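Local coordinates for protein xyloglucan-specific endo-beta-1,4-glucanase BoGH9A (Bacteroides ovatus, PDB 6DHT) that cleaves the beta-1,4-linked glucan backbone of xyloglucan at internal positions, releasing xyloglucan oligosaccharides, as a member of glycoside hydrolase family 9, at residues Ala111-Ser114 against Phe115-Arg119; Glu217-Phe220 against Asn221-Met225; Ser188-Gln191 against Leu192-Tyr196. All blocks are in the same frame, centred on the assembly; numbering follows the deposited sequence. Where two conformers were deposited one is given.

Each contact is local along the chain: contact 1 is the last turn and end of helix 105-117, contact 2 lies within helix 213-226, and contact 3 is the bend between two helices. Contacts 1 and 2 lie with their centres about 12 Å apart and touch directly: Arg119 NH2 forms a salt bridge with Glu217 OE1 at 2.8 Å, and Arg119 CG packs 3.6 Å from Phe220 CD2. Contact 1 comes nearest to the catalytic centre, the side chain of Gln118 lying about 7 Å from that of Asp171, the predicted nucleophile, and about 8 Å from that of Glu548, the predicted proton donor. Contact 3 stands apart from the annotated sites, its centre about 19 Å from that of contact 1.

Contact 1: residues Ala111-Ser114 against Phe115-Arg119; sequences ALKS and FYYQR. With EDO (1,2-ethanediol), chain G.
Lys113 runs beside Tyr116 on the last turn of helix 105-117, its CE 3.5 Å from Tyr116 CD2. Its CG also comes 3.9 Å from CE2 of Tyr117, which puts the methylenes of one long chain against two buried tyrosines. CG starts out trans to the backbone nitrogen (chi1 -175°), and bends at chi2 and chi4 shape the chain on its way to NZ. Lys113 is the partly exposed residue here: a 1,2-ethanediol, probably from the crystallisation liquor, reaches it from the solvent side, its O1 accepting a hydrogen bond from Lys113 NZ at 3.1 Å, though the carbonyl oxygens of Tyr128, Ile202 and Asn203 also hold the tip.

The Phe115 side is buried and close. Its ring turns an edge to two carbonyls, CD1 lying 3.4 Å from Leu112 O and 3.5 Å from Ala111 O. Those oxygens have their own donors: Phe115 N bonds Leu112 O at 3.1 Å, while Ala111 O accepts Asn554 ND2 and, at 2.7 Å, Ser114 OG, which one of two serine conformers (chi1 74°) turns back to it. Phenylalanine suits this place because its faintly positive rim can lie beside such oxygens while its apolar bulk packs on helix 551-567.

Lysine suits the other side: its stem packs on the tyrosines, and among the partners named its ammonium is hydrogen-bonded rather than salt-bridged.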
ATOM      1  N   ALA A 111      -7.756  -6.376  -1.455  1.00 11.96           N
ATOM      2  CA  ALA A 111      -6.492  -5.766  -1.071  1.00 10.95           C
ATOM      3  C   ALA A 111      -6.289  -5.813   0.441  1.00 12.30           C
ATOM      4  O   ALA A 111      -5.182  -6.075   0.933  1.00 12.74           O
ATOM      5  CB  ALA A 111      -6.422  -4.359  -1.589  1.00 12.21           C
ATOM      6  N   LEU A 112      -7.354  -5.550   1.205  1.00 11.65           N
ATOM      7  CA  LEU A 112      -7.274  -5.650   2.647  1.00 11.75           C
ATOM      8  C   LEU A 112      -7.183  -7.096   3.111  1.00 11.53           C
ATOM      9  O   LEU A 112      -6.407  -7.406   4.038  1.00 12.73           O
ATOM     10  CB  LEU A 112      -8.495  -4.953   3.254  1.00 11.60           C
ATOM     11  CG  LEU A 112      -8.550  -4.930   4.775  1.00 11.95           C
ATOM     12  CD1 LEU A 112      -7.318  -4.298   5.407  1.00 12.25           C
ATOM     13  CD2 LEU A 112      -9.796  -4.180   5.208  1.00 13.07           C
ATOM     14  N   LYS A 113      -7.933  -7.977   2.475  1.00 10.84           N
ATOM     15  CA  LYS A 113      -7.952  -9.381   2.851  1.00 12.42           C
ATOM     16  C   LYS A 113      -6.597 -10.049   2.587  1.00 13.21           C
ATOM     17  O   LYS A 113      -6.281 -11.075   3.202  1.00 13.72           O
ATOM     18  CB  LYS A 113      -9.081 -10.082   2.097  1.00 12.55           C
ATOM     19  CG  LYS A 113      -9.357 -11.523   2.437  1.00 15.94           C
ATOM     20  CD  LYS A 113      -9.698 -11.763   3.892  1.00 19.59           C
ATOM     21  CE  LYS A 113     -10.162 -13.216   4.094  1.00 18.52           C
ATOM     22  NZ  LYS A 113     -11.479 -13.530   3.473  1.00 20.81           N
ATOM     23  N   SER A 114      -5.787  -9.484   1.691  1.00 11.50           N
ATOM     24  CA  SER A 114      -4.453 -10.026   1.444  0.58 12.14           C
ATOM     25  C   SER A 114      -3.634 -10.097   2.728  1.00 13.64           C
ATOM     26  O   SER A 114      -2.816 -11.020   2.902  1.00 13.03           O
ATOM     27  CB  SER A 114      -3.712  -9.173   0.411  0.58 12.69           C
ATOM     28  OG  SER A 114      -3.263  -7.930   0.943  0.58 13.65           O
ATOM     29  N   PHE A 115      -3.832  -9.133   3.628  1.00 11.01           N
ATOM     30  CA  PHE A 115      -3.105  -9.092   4.882  1.00 12.77           C
ATOM     31  C   PHE A 115      -3.445 -10.301   5.762  1.00 14.67           C
ATOM     32  O   PHE A 115      -2.564 -10.860   6.438  1.00 13.48           O
ATOM     33  CB  PHE A 115      -3.387  -7.786   5.623  1.00 12.50           C
ATOM     34  CG  PHE A 115      -2.756  -6.589   4.967  1.00 10.76           C
ATOM     35  CD1 PHE A 115      -3.393  -5.920   3.932  1.00 12.05           C
ATOM     36  CD2 PHE A 115      -1.497  -6.146   5.381  1.00 12.43           C
ATOM     37  CE1 PHE A 115      -2.767  -4.840   3.300  1.00 11.85           C
ATOM     38  CE2 PHE A 115      -0.893  -5.068   4.762  1.00 12.60           C
ATOM     39  CZ  PHE A 115      -1.526  -4.430   3.714  1.00 11.39           C
ATOM     40  N   TYR A 116      -4.714 -10.708   5.744  1.00 12.99           N
ATOM     41  CA  TYR A 116      -5.137 -11.909   6.448  1.00 13.63           C
ATOM     42  C   TYR A 116      -4.341 -13.136   5.970  1.00 14.93           C
ATOM     43  O   TYR A 116      -3.831 -13.909   6.775  1.00 15.53           O
ATOM     44  CB  TYR A 116      -6.654 -12.116   6.329  1.00 15.82           C
ATOM     45  CG  TYR A 116      -7.071 -13.526   6.695  1.00 15.96           C
ATOM     46  CD1 TYR A 116      -7.222 -13.914   8.022  1.00 18.13           C
ATOM     47  CD2 TYR A 116      -7.305 -14.468   5.707  1.00 16.79           C
ATOM     48  CE1 TYR A 116      -7.581 -15.212   8.344  1.00 16.83           C
ATOM     49  CE2 TYR A 116      -7.674 -15.761   6.026  1.00 19.82           C
ATOM     50  CZ  TYR A 116      -7.817 -16.122   7.348  1.00 19.57           C
ATOM     51  OH  TYR A 116      -8.178 -17.412   7.689  1.00 24.49           O
ATOM     52  N   TYR A 117      -4.183 -13.280   4.651  1.00 14.30           N
ATOM     53  CA  TYR A 117      -3.408 -14.384   4.118  1.00 13.68           C
ATOM     54  C   TYR A 117      -1.930 -14.322   4.551  1.00 13.85           C
ATOM     55  O   TYR A 117      -1.261 -15.357   4.656  1.00 14.49           O
ATOM     56  CB  TYR A 117      -3.517 -14.430   2.600  1.00 14.22           C
ATOM     57  CG  TYR A 117      -4.876 -14.861   2.114  1.00 15.24           C
ATOM     58  CD1 TYR A 117      -5.280 -16.193   2.214  1.00 15.99           C
ATOM     59  CD2 TYR A 117      -5.746 -13.957   1.518  1.00 15.14           C
ATOM     60  CE1 TYR A 117      -6.501 -16.602   1.742  1.00 15.90           C
ATOM     61  CE2 TYR A 117      -6.976 -14.358   1.068  1.00 14.54           C
ATOM     62  CZ  TYR A 117      -7.343 -15.692   1.180  1.00 15.93           C
ATOM     63  OH  TYR A 117      -8.583 -16.071   0.695  1.00 17.93           O
ATOM     64  N   GLN A 118      -1.408 -13.127   4.803  1.00 13.67           N
ATOM     65  CA  GLN A 118      -0.027 -12.972   5.250  1.00 12.64           C
ATOM     66  C   GLN A 118       0.199 -13.250   6.751  1.00 13.46           C
ATOM     67  O   GLN A 118       1.332 -13.142   7.257  1.00 13.98           O
ATOM     68  CB  GLN A 118       0.486 -11.565   4.947  1.00 12.60           C
ATOM     69  CG  GLN A 118       0.581 -11.180   3.473  1.00 12.32           C
ATOM     70  CD  GLN A 118       1.678 -11.910   2.730  1.00 13.34           C
ATOM     71  OE1 GLN A 118       1.417 -12.876   2.013  1.00 14.54           O
ATOM     72  NE2 GLN A 118       2.904 -11.419   2.854  1.00 13.01           N
ATOM     73  N   ARG A 119      -0.864 -13.556   7.489  1.00 14.86           N
ATOM     74  CA  ARG A 119      -0.731 -13.671   8.939  1.00 14.22           C
ATOM     75  C   ARG A 119       0.079 -14.885   9.330  1.00 16.23           C
ATOM     76  O   ARG A 119      -0.083 -15.960   8.760  1.00 17.36           O
ATOM     77  CB  ARG A 119      -2.094 -13.832   9.600  1.00 13.28           C
ATOM     78  CG  ARG A 119      -2.936 -12.553   9.655  1.00 14.13           C
ATOM     79  CD  ARG A 119      -4.147 -12.791  10.507  1.00 16.39           C
ATOM     80  NE  ARG A 119      -5.131 -11.712  10.392  1.00 15.25           N
ATOM     81  CZ  ARG A 119      -6.296 -11.717  11.027  1.00 18.27           C
ATOM     82  NH1 ARG A 119      -6.587 -12.731  11.836  1.00 17.62           N
ATOM     83  NH2 ARG A 119      -7.157 -10.712  10.868  1.00 17.42           N
TER
HETATM   84  C1  EDO G 606     -13.510 -11.468   0.818  1.00 33.41           C
HETATM   85  O1  EDO G 606     -12.759 -12.696   0.793  1.00 36.01           O
HETATM   86  C2  EDO G 606     -12.570 -10.289   0.577  1.00 31.35           C
HETATM   87  O2  EDO G 606     -11.963 -10.364  -0.730  1.00 21.12           O

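Contact 2: residues Glu217-Phe220 against Asn221-Met225; sequences EMQF and NLDWM
Gln219 and Asp223, one turn apart on helix 213-226, carry the polar part of this contact, while Met218 and Leu222 carry an apolar one. The aspartate can be followed outward. Asp223 CB rests 3.3 Å from Gln219 O, the backbone oxygen, and 3.8 Å from Gln219 OE1. Asp223 CG, set trans to its own backbone nitrogen (chi1 -161°), lies 4.2 Å from Gln219 OE1. The two carboxylate oxygens have different partners. Asp223 OD1 accepts a hydrogen bond from a water 2.7 Å away. That water in turn accepts one from Gln219 NE2 at 3.0 Å. Asp223 OD2 makes a salt bridge with Lys164.

The amide and the carboxylate therefore meet through a shared water, their planes turned 44° against each other. A glutamine suits this place because its NH2 group supplies the donor for the water, so that the water can turn one of its hydrogens to the acid. Under the side chains the backbone bonds hold the turn: Asp223 N bonds Gln219 O at 2.8 Å, and Met218 O receives Leu222 N at 2.9 Å in a nearly straight link of 172° and, weakly, Asn221 N as well. Leu222 packs its CD1 4.1 Å from Met218 CB, as suits two flexible apolar chains on a buried face.

Neighbouring helices surround the turn, Met218 touching two of them. Met218 and Asn221 pack against helix 176-192, Asn221 OD1 also accepting a bond from the backbone N of Trp166. Leu222 and Met225 pack against helix 265-281, and Glu217 and Met218 meet helix 105-117, which places helix 213-226 among three other helices of the catalytic fold.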
ATOM      1  N   GLU A 217      -7.531  -6.116  11.436  1.00 13.79           N
ATOM      2  CA  GLU A 217      -6.371  -6.576  10.699  1.00 13.52           C
ATOM      3  C   GLU A 217      -5.097  -5.859  11.148  1.00 13.87           C
ATOM      4  O   GLU A 217      -4.076  -6.507  11.398  1.00 14.34           O
ATOM      5  CB  GLU A 217      -6.566  -6.431   9.185  1.00 12.75           C
ATOM      6  CG  GLU A 217      -5.495  -7.182   8.372  1.00 13.05           C
ATOM      7  CD  GLU A 217      -5.515  -8.681   8.654  1.00 14.37           C
ATOM      8  OE1 GLU A 217      -6.605  -9.292   8.533  1.00 15.40           O
ATOM      9  OE2 GLU A 217      -4.456  -9.240   9.050  1.00 15.36           O
ATOM     10  N   MET A 218      -5.165  -4.535  11.277  1.00 12.05           N
ATOM     11  CA  MET A 218      -4.014  -3.803  11.734  1.00 12.77           C
ATOM     12  C   MET A 218      -3.574  -4.333  13.079  1.00 13.39           C
ATOM     13  O   MET A 218      -2.382  -4.470  13.319  1.00 14.16           O
ATOM     14  CB  MET A 218      -4.279  -2.292  11.830  1.00 13.15           C
ATOM     15  CG  MET A 218      -4.822  -1.612  10.567  1.00 12.44           C
ATOM     16  SD  MET A 218      -3.784  -1.746   9.102  1.00 13.18           S
ATOM     17  CE  MET A 218      -4.579  -3.100   8.254  1.00 12.51           C
ATOM     18  N   GLN A 219      -4.534  -4.591  13.968  1.00 13.33           N
ATOM     19  CA  GLN A 219      -4.175  -4.992  15.327  1.00 14.73           C
ATOM     20  C   GLN A 219      -3.406  -6.295  15.341  1.00 15.38           C
ATOM     21  O   GLN A 219      -2.556  -6.506  16.215  1.00 15.38           O
ATOM     22  CB  GLN A 219      -5.428  -5.107  16.198  1.00 14.81           C
ATOM     23  CG  GLN A 219      -5.264  -4.490  17.598  1.00 17.73           C
ATOM     24  CD  GLN A 219      -4.399  -5.304  18.570  1.00 17.68           C
ATOM     25  OE1 GLN A 219      -4.522  -6.531  18.684  1.00 19.60           O
ATOM     26  NE2 GLN A 219      -3.511  -4.611  19.268  1.00 20.53           N
ATOM     27  N   PHE A 220      -3.670  -7.161  14.366  1.00 14.46           N
ATOM     28  CA  PHE A 220      -2.959  -8.433  14.316  1.00 14.28           C
ATOM     29  C   PHE A 220      -1.458  -8.197  14.224  1.00 15.11           C
ATOM     30  O   PHE A 220      -0.656  -8.955  14.786  1.00 17.01           O
ATOM     31  CB  PHE A 220      -3.399  -9.305  13.157  1.00 15.27           C
ATOM     32  CG  PHE A 220      -2.937 -10.714  13.311  1.00 17.08           C
ATOM     33  CD1 PHE A 220      -3.667 -11.607  14.079  1.00 17.55           C
ATOM     34  CD2 PHE A 220      -1.735 -11.127  12.769  1.00 18.18           C
ATOM     35  CE1 PHE A 220      -3.227 -12.919  14.253  1.00 18.65           C
ATOM     36  CE2 PHE A 220      -1.293 -12.448  12.947  1.00 17.00           C
ATOM     37  CZ  PHE A 220      -2.041 -13.326  13.710  1.00 19.36           C
ATOM     38  N   ASN A 221      -1.063  -7.160  13.489  1.00 13.98           N
ATOM     39  CA  ASN A 221       0.331  -6.790  13.394  1.00 13.65           C
ATOM     40  C   ASN A 221       0.758  -5.855  14.540  1.00 13.65           C
ATOM     41  O   ASN A 221       1.856  -5.993  15.039  1.00 14.48           O
ATOM     42  CB  ASN A 221       0.674  -6.183  12.031  1.00 15.34           C
ATOM     43  CG  ASN A 221       2.172  -6.164  11.772  1.00 14.04           C
ATOM     44  OD1 ASN A 221       2.737  -7.186  11.395  1.00 13.46           O
ATOM     45  ND2 ASN A 221       2.829  -5.030  11.992  1.00 14.16           N
ATOM     46  N   LEU A 222      -0.071  -4.887  14.935  1.00 13.93           N
ATOM     47  CA  LEU A 222       0.261  -4.030  16.079  1.00 14.04           C
ATOM     48  C   LEU A 222       0.595  -4.840  17.333  1.00 15.18           C
ATOM     49  O   LEU A 222       1.518  -4.487  18.084  1.00 16.06           O
ATOM     50  CB  LEU A 222      -0.884  -3.077  16.390  1.00 14.08           C
ATOM     51  CG  LEU A 222      -1.111  -1.984  15.323  1.00 13.84           C
ATOM     52  CD1 LEU A 222      -2.512  -1.329  15.447  1.00 14.98           C
ATOM     53  CD2 LEU A 222       0.019  -0.935  15.330  1.00 13.62           C
ATOM     54  N   ASP A 223      -0.153  -5.911  17.552  1.00 15.00           N
ATOM     55  CA  ASP A 223       0.072  -6.738  18.741  1.00 19.07           C
ATOM     56  C   ASP A 223       1.464  -7.355  18.683  1.00 17.16           C
ATOM     57  O   ASP A 223       2.187  -7.383  19.688  1.00 20.41           O
ATOM     58  CB  ASP A 223      -0.991  -7.825  18.826  1.00 16.65           C
ATOM     59  CG  ASP A 223      -1.118  -8.414  20.208  1.00 28.48           C
ATOM     60  OD1 ASP A 223      -0.810  -7.701  21.187  1.00 28.62           O
ATOM     61  OD2 ASP A 223      -1.559  -9.575  20.295  1.00 25.75           O
ATOM     62  N   TRP A 224       1.862  -7.842  17.511  1.00 17.14           N
ATOM     63  CA  TRP A 224       3.239  -8.300  17.345  1.00 16.39           C
ATOM     64  C   TRP A 224       4.247  -7.161  17.578  1.00 18.68           C
ATOM     65  O   TRP A 224       5.262  -7.346  18.259  1.00 17.10           O
ATOM     66  CB  TRP A 224       3.470  -8.919  15.954  1.00 16.85           C
ATOM     67  CG  TRP A 224       4.918  -9.030  15.687  1.00 17.35           C
ATOM     68  CD1 TRP A 224       5.801  -9.811  16.365  1.00 16.43           C
ATOM     69  CD2 TRP A 224       5.697  -8.275  14.751  1.00 15.22           C
ATOM     70  NE1 TRP A 224       7.065  -9.619  15.889  1.00 17.79           N
ATOM     71  CE2 TRP A 224       7.036  -8.665  14.907  1.00 18.23           C
ATOM     72  CE3 TRP A 224       5.390  -7.316  13.781  1.00 16.85           C
ATOM     73  CZ2 TRP A 224       8.051  -8.133  14.131  1.00 15.67           C
ATOM     74  CZ3 TRP A 224       6.406  -6.801  13.013  1.00 13.98           C
ATOM     75  CH2 TRP A 224       7.708  -7.196  13.189  1.00 15.20           C
ATOM     76  N   MET A 225       3.991  -5.978  17.007  1.00 16.19           N
ATOM     77  CA  MET A 225       4.931  -4.864  17.122  1.00 14.83           C
ATOM     78  C   MET A 225       5.265  -4.544  18.585  1.00 17.98           C
ATOM     79  O   MET A 225       6.413  -4.256  18.896  1.00 16.69           O
ATOM     80  CB  MET A 225       4.378  -3.614  16.420  1.00 14.82           C
ATOM     81  CG  MET A 225       4.306  -3.744  14.930  1.00 14.40           C
ATOM     82  SD  MET A 225       3.732  -2.234  14.123  1.00 15.79           S
ATOM     83  CE  MET A 225       5.235  -1.276  14.094  1.00 18.02           C
TER
HETATM   84  O   HOH W   1      -2.601  -5.785  21.819  1.00 26.88           O

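Contact 3: residues Ser188-Gln191 against Leu192-Tyr196; sequences SIYQ and LFLDY. With EDO (1,2-ethanediol), chain P.
This is a local contact at a junction of two helices, where Ile189 and Tyr190 near the end of helix 176-192 meet Phe193 and Leu194 at the start of helix 194-199. Phe193 takes the N-cap position of the second helix, and its backbone (phi -136°, psi 57°) leaves helical geometry, turning the chain. Leu192 N bonds Ile189 O at 3.0 Å. Phe193 N is shared between Tyr190 O, at 3.1 Å, and, weakly, Ile189 O.

Leu194 crosses Tyr190 at about a right angle, its CD2 3.4 Å from Tyr190 CE2. Tyrosine suits this place by offering an apolar ring to the leucine and a hydroxyl to a water, which donates to Leu194 O at 2.7 Å. Phe193 runs alongside Ile189, Phe193 CD2 lying 4.0 Å from Ile189 CG2, and fills the space between it and helix 551-567. Replacing Phe193 with an alanine would probably open a gap between Ile189 and that helix. A 1,2-ethanediol, probably from the crystallisation liquor, donates through O1 to Leu192 O at 2.9 Å and brings C2 3.6 Å from Phe193 CE1.

The chemistry implies a bend joined by apolar packing and neutral hydrogen bonds, with one water bridging Tyr190 OH and Leu194 O.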
ATOM      1  N   SER A 188      -4.261   6.181   7.934  1.00 12.25           N
ATOM      2  CA  SER A 188      -4.487   7.559   7.480  1.00 12.48           C
ATOM      3  C   SER A 188      -5.793   7.592   6.674  1.00 12.48           C
ATOM      4  O   SER A 188      -6.658   8.456   6.889  1.00 13.34           O
ATOM      5  CB  SER A 188      -3.329   8.068   6.609  1.00 13.09           C
ATOM      6  OG  SER A 188      -2.107   8.096   7.332  1.00 14.04           O
ATOM      7  N   ILE A 189      -5.978   6.652   5.756  1.00 11.34           N
ATOM      8  CA  ILE A 189      -7.186   6.652   4.934  1.00 11.69           C
ATOM      9  C   ILE A 189      -8.413   6.243   5.775  1.00 12.87           C
ATOM     10  O   ILE A 189      -9.518   6.794   5.613  1.00 12.22           O
ATOM     11  CB  ILE A 189      -6.981   5.773   3.645  1.00 12.46           C
ATOM     12  CG1 ILE A 189      -6.255   6.577   2.540  1.00 14.26           C
ATOM     13  CG2 ILE A 189      -8.281   5.257   3.068  1.00 13.22           C
ATOM     14  CD1 ILE A 189      -4.920   7.044   2.854  1.00 19.07           C
ATOM     15  N   TYR A 190      -8.214   5.303   6.692  1.00 12.42           N
ATOM     16  CA  TYR A 190      -9.278   4.927   7.625  1.00 12.05           C
ATOM     17  C   TYR A 190      -9.932   6.143   8.304  1.00 12.66           C
ATOM     18  O   TYR A 190     -11.164   6.249   8.389  1.00 14.13           O
ATOM     19  CB  TYR A 190      -8.709   3.971   8.688  1.00 12.85           C
ATOM     20  CG  TYR A 190      -9.716   3.689   9.772  1.00 13.35           C
ATOM     21  CD1 TYR A 190     -10.697   2.717   9.596  1.00 14.02           C
ATOM     22  CD2 TYR A 190      -9.684   4.407  10.968  1.00 14.57           C
ATOM     23  CE1 TYR A 190     -11.672   2.507  10.578  1.00 14.46           C
ATOM     24  CE2 TYR A 190     -10.611   4.195  11.923  1.00 13.26           C
ATOM     25  CZ  TYR A 190     -11.585   3.232  11.741  1.00 13.34           C
ATOM     26  OH  TYR A 190     -12.526   3.073  12.761  1.00 18.50           O
ATOM     27  N   GLN A 191      -9.100   7.066   8.772  1.00 11.29           N
ATOM     28  CA  GLN A 191      -9.577   8.236   9.516  1.00 13.55           C
ATOM     29  C   GLN A 191     -10.433   9.156   8.672  1.00 14.65           C
ATOM     30  O   GLN A 191     -11.239   9.928   9.216  1.00 17.02           O
ATOM     31  CB  GLN A 191      -8.390   8.992  10.096  1.00 13.25           C
ATOM     32  CG  GLN A 191      -7.757   8.305  11.304  1.00 13.65           C
ATOM     33  CD  GLN A 191      -6.464   8.955  11.736  1.00 14.61           C
ATOM     34  OE1 GLN A 191      -6.453   9.821  12.606  1.00 20.66           O
ATOM     35  NE2 GLN A 191      -5.356   8.510  11.186  1.00 14.64           N
ATOM     36  N   LEU A 192     -10.306   9.092   7.353  1.00 12.71           N
ATOM     37  CA  LEU A 192     -11.110   9.915   6.432  1.00 13.33           C
ATOM     38  C   LEU A 192     -12.457   9.307   6.115  1.00 12.86           C
ATOM     39  O   LEU A 192     -13.350  10.029   5.661  1.00 15.40           O
ATOM     40  CB  LEU A 192     -10.369  10.080   5.110  1.00 16.20           C
ATOM     41  CG  LEU A 192      -9.010  10.771   5.111  1.00 20.80           C
ATOM     42  CD1 LEU A 192      -8.304  10.559   3.778  1.00 21.25           C
ATOM     43  CD2 LEU A 192      -9.147  12.223   5.448  1.00 29.21           C
ATOM     44  N   PHE A 193     -12.611   7.996   6.289  1.00 12.22           N
ATOM     45  CA  PHE A 193     -13.780   7.263   5.821  1.00 12.62           C
ATOM     46  C   PHE A 193     -14.308   6.284   6.858  1.00 14.04           C
ATOM     47  O   PHE A 193     -14.443   5.099   6.632  1.00 14.55           O
ATOM     48  CB  PHE A 193     -13.437   6.514   4.511  1.00 13.87           C
ATOM     49  CG  PHE A 193     -12.974   7.429   3.394  1.00 13.14           C
ATOM     50  CD1 PHE A 193     -13.872   8.241   2.742  1.00 16.50           C
ATOM     51  CD2 PHE A 193     -11.648   7.491   3.026  1.00 14.90           C
ATOM     52  CE1 PHE A 193     -13.454   9.115   1.757  1.00 15.83           C
ATOM     53  CE2 PHE A 193     -11.225   8.366   2.042  1.00 14.08           C
ATOM     54  CZ  PHE A 193     -12.124   9.152   1.384  1.00 15.29           C
ATOM     55  N   LEU A 194     -14.640   6.802   8.026  1.00 13.04           N
ATOM     56  CA  LEU A 194     -15.036   5.936   9.119  1.00 14.05           C
ATOM     57  C   LEU A 194     -16.251   5.082   8.816  1.00 12.94           C
ATOM     58  O   LEU A 194     -16.284   3.909   9.157  1.00 15.32           O
ATOM     59  CB  LEU A 194     -15.287   6.777  10.399  1.00 16.62           C
ATOM     60  CG  LEU A 194     -14.042   7.466  10.997  1.00 16.19           C
ATOM     61  CD1 LEU A 194     -14.408   8.320  12.225  1.00 22.21           C
ATOM     62  CD2 LEU A 194     -12.992   6.493  11.382  1.00 18.62           C
ATOM     63  N   ASP A 195     -17.293   5.686   8.226  1.00 14.01           N
ATOM     64  CA  ASP A 195     -18.517   4.946   7.910  1.00 16.63           C
ATOM     65  C   ASP A 195     -18.233   3.821   6.920  1.00 14.44           C
ATOM     66  O   ASP A 195     -18.717   2.709   7.072  1.00 16.36           O
ATOM     67  CB  ASP A 195     -19.620   5.871   7.342  1.00 16.24           C
ATOM     68  CG  ASP A 195     -20.289   6.723   8.390  1.00 20.36           C
ATOM     69  OD1 ASP A 195     -20.097   6.488   9.605  1.00 17.56           O
ATOM     70  OD2 ASP A 195     -21.019   7.641   7.953  1.00 20.17           O
ATOM     71  N   TYR A 196     -17.429   4.119   5.906  1.00 15.08           N
ATOM     72  CA  TYR A 196     -17.078   3.127   4.889  1.00 14.72           C
ATOM     73  C   TYR A 196     -16.456   1.894   5.525  1.00 12.94           C
ATOM     74  O   TYR A 196     -16.859   0.761   5.277  1.00 14.77           O
ATOM     75  CB  TYR A 196     -16.098   3.730   3.877  1.00 15.64           C
ATOM     76  CG  TYR A 196     -15.722   2.808   2.728  1.00 15.55           C
ATOM     77  CD1 TYR A 196     -16.512   2.742   1.591  1.00 14.10           C
ATOM     78  CD2 TYR A 196     -14.605   1.992   2.788  1.00 14.60           C
ATOM     79  CE1 TYR A 196     -16.193   1.897   0.517  1.00 13.87           C
ATOM     80  CE2 TYR A 196     -14.267   1.146   1.722  1.00 14.78           C
ATOM     81  CZ  TYR A 196     -15.071   1.086   0.618  1.00 14.57           C
ATOM     82  OH  TYR A 196     -14.692   0.242  -0.416  1.00 14.85           O
TER
HETATM   83  C1  EDO P 615     -13.703  12.340   3.579  1.00 31.07           C
HETATM   84  O1  EDO P 615     -13.708  12.790   4.947  1.00 48.25           O
HETATM   85  C2  EDO P 615     -15.121  12.085   3.052  1.00 36.19           C
HETATM   86  O2  EDO P 615     -15.509  13.114   2.136  1.00 45.23           O
HETATM   87  O   HOH W   2     -15.253   3.048  11.539  1.00 21.28           O